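Local atomic coordinates of protein-tyrosine-phosphatase (Vibrio vulnificus, PDB entry 7DHF), a protein that probably removes phosphate from phosphotyrosine residues of proteins, as a low-molecular-weight protein tyrosine phosphatase. Residues A[23-28]-A[136-141]. The protein carries 1 engineered substitution. Residues are numbered along the deposited sequence; the frame is centred on the assembly and turned at random. Where two conformers were deposited one is given.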
loop_
_atom_site.group_PDB
_atom_site.type_symbol
_atom_site.label_atom_id
_atom_site.label_comp_id
_atom_site.label_asym_id
_atom_site.label_seq_id
_atom_site.Cartn_x
_atom_site.Cartn_y
_atom_site.Cartn_z
ATOM N N GLU A 23 -0.473 3.175 3.001
ATOM C CA GLU A 23 -1.360 4.319 2.802
ATOM C C GLU A 23 -1.258 5.300 3.960
ATOM O O GLU A 23 -1.055 6.502 3.761
ATOM C CB GLU A 23 -2.808 3.840 2.654
ATOM C CG GLU A 23 -3.847 4.970 2.613
ATOM C CD GLU A 23 -5.261 4.491 2.870
ATOM O OE1 GLU A 23 -5.624 3.402 2.384
ATOM O OE2 GLU A 23 -6.012 5.209 3.568
ATOM N N ARG A 24 -1.421 4.803 5.186
ATOM C CA ARG A 24 -1.525 5.690 6.338
ATOM C C ARG A 24 -0.166 6.239 6.757
ATOM O O ARG A 24 -0.072 7.392 7.187
ATOM C CB ARG A 24 -2.220 4.970 7.493
ATOM C CG ARG A 24 -3.630 4.490 7.163
ATOM C CD ARG A 24 -4.584 5.642 6.862
ATOM N NE ARG A 24 -5.927 5.163 6.534
ATOM C CZ ARG A 24 -6.864 4.863 7.432
ATOM N NH1 ARG A 24 -6.622 4.994 8.730
ATOM N NH2 ARG A 24 -8.048 4.427 7.029
ATOM N N VAL A 25 0.896 5.440 6.637
ATOM C CA VAL A 25 2.238 5.956 6.901
ATOM C C VAL A 25 2.560 7.088 5.936
ATOM O O VAL A 25 3.016 8.164 6.341
ATOM C CB VAL A 25 3.281 4.825 6.831
ATOM C CG1 VAL A 25 4.700 5.391 6.898
ATOM C CG2 VAL A 25 3.058 3.826 7.956
ATOM N N LEU A 26 2.315 6.865 4.642
ATOM C CA LEU A 26 2.598 7.894 3.650
ATOM C C LEU A 26 1.697 9.108 3.843
ATOM O O LEU A 26 2.142 10.250 3.680
ATOM C CB LEU A 26 2.440 7.308 2.248
ATOM C CG LEU A 26 3.091 8.073 1.096
ATOM C CD1 LEU A 26 4.603 8.163 1.270
ATOM C CD2 LEU A 26 2.754 7.408 -0.230
ATOM N N GLN A 27 0.427 8.884 4.188
ATOM C CA GLN A 27 -0.487 10.003 4.380
ATOM C C GLN A 27 -0.008 10.907 5.509
ATOM O O GLN A 27 -0.112 12.136 5.418
ATOM C CB GLN A 27 -1.896 9.485 4.665
ATOM C CG GLN A 27 -2.955 10.574 4.762
ATOM C CD GLN A 27 -3.150 11.306 3.448
ATOM O OE1 GLN A 27 -3.983 10.917 2.628
ATOM N NE2 GLN A 27 -2.384 12.372 3.242
ATOM N N LYS A 28 0.518 10.315 6.582
ATOM C CA LYS A 28 1.029 11.112 7.693
ATOM C C LYS A 28 2.244 11.928 7.270
ATOM O O LYS A 28 2.412 13.074 7.702
ATOM C CB LYS A 28 1.372 10.196 8.867
ATOM C CG LYS A 28 1.832 10.928 10.112
ATOM C CD LYS A 28 2.125 9.946 11.233
ATOM C CE LYS A 28 2.763 10.626 12.427
ATOM N NZ LYS A 28 3.248 9.631 13.424
ATOM N N GLN A 136 8.565 -1.859 9.447
ATOM C CA GLN A 136 9.885 -1.247 9.343
ATOM C C GLN A 136 10.220 -0.905 7.897
ATOM O O GLN A 136 10.647 0.216 7.594
ATOM C CB GLN A 136 10.939 -2.189 9.925
ATOM C CG GLN A 136 12.352 -1.625 9.899
ATOM C CD GLN A 136 12.521 -0.439 10.824
ATOM O OE1 GLN A 136 11.871 -0.356 11.865
ATOM N NE2 GLN A 136 13.396 0.485 10.450
ATOM N N LEU A 137 10.048 -1.867 6.988
ATOM C CA LEU A 137 10.342 -1.611 5.582
ATOM C C LEU A 137 9.420 -0.541 5.017
ATOM O O LEU A 137 9.864 0.341 4.274
ATOM C CB LEU A 137 10.229 -2.901 4.772
ATOM C CG LEU A 137 11.243 -4.001 5.095
ATOM C CD1 LEU A 137 10.951 -5.244 4.269
ATOM C CD2 LEU A 137 12.673 -3.534 4.863
ATOM N N ILE A 138 8.129 -0.608 5.345
ATOM C CA ILE A 138 7.186 0.394 4.856
ATOM C C ILE A 138 7.582 1.777 5.350
ATOM O O ILE A 138 7.564 2.754 4.591
ATOM C CB ILE A 138 5.750 0.013 5.265
ATOM C CG1 ILE A 138 5.301 -1.229 4.492
ATOM C CG2 ILE A 138 4.787 1.175 5.039
ATOM C CD1 ILE A 138 4.006 -1.839 4.988
ATOM N N ASP A 139 7.958 1.878 6.626
ATOM C CA ASP A 139 8.351 3.159 7.202
ATOM C C ASP A 139 9.581 3.722 6.496
ATOM O O ASP A 139 9.582 4.873 6.044
ATOM C CB ASP A 139 8.615 2.961 8.698
ATOM C CG ASP A 139 8.845 4.262 9.437
ATOM O OD1 ASP A 139 8.512 5.335 8.894
ATOM O OD2 ASP A 139 9.346 4.203 10.581
ATOM N N GLU A 140 10.642 2.920 6.391
ATOM C CA GLU A 140 11.849 3.376 5.708
ATOM C C GLU A 140 11.549 3.773 4.268
ATOM O O GLU A 140 12.027 4.808 3.784
ATOM C CB GLU A 140 12.897 2.264 5.723
ATOM C CG GLU A 140 13.449 1.930 7.098
ATOM C CD GLU A 140 14.505 0.840 7.047
ATOM O OE1 GLU A 140 15.182 0.718 6.003
ATOM O OE2 GLU A 140 14.657 0.107 8.048
ATOM N N ALA A 141 10.768 2.952 3.563
ATOM C CA ALA A 141 10.460 3.223 2.164
ATOM C C ALA A 141 9.622 4.486 2.013
ATOM O O ALA A 141 9.849 5.284 1.095
ATOM C CB ALA A 141 9.725 2.023 1.570
#
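Two helices of the low-molecular-weight phosphatase fold pack here: helix 18-29, which follows the phosphate-binding loop, and the C-terminal helix 128-146. Val25 carries the contact from the first helix, and Ile138 and Asp139 receive it on the second. The backbones come nearest at Val25 and Asp139, with their CA atoms 6.7 Å apart.

The two methyls of Val25 divide the work. CG1 lies anti to the backbone N (chi1 172°), and this sends the two branches to different residues. CG2 meets the branch methyl CG2 of Ile138 at 4.3 Å, an apolar touch of one methyl on another. Val25 CG1 reaches the backbone of the other helix, 4.3 Å from CA of Asp139. The same methyl lies 4.3 Å from Asp139 OD1. The CB of Asp139 points away from helix 18-29, and its OD1 is hydrogen-bonded to Gln143 NE2, one turn on. The contact is small, 108 Å² over both sides, and rests on van der Waals touches at 4.3 Å.

Beside the contact, Arg24 NE forms a salt bridge with Glu23 OE2 at 3.0 Å. The oxygen lies in the guanidinium plane, but the nitrogen stands 57° out of the carboxylate plane. Arg24 NH1 also bonds the backbone O of Asp66 and of Glu68.

The side chain of Ile138 also lies about 4 Å from that of Arg18, a predicted active-site residue at the start of helix 18-29, which places the contact near the probable active site. Thr21 and Phe111 touch Ile138 as well. Val25 also touches Tyr135 and Ala142 of helix 128-146, and Leu26 touches Ala142 too. Through Glu23, helix 18-29 is hydrogen-bonded to Ser37 in strand 34-39, an outermost strand of the parallel sheet.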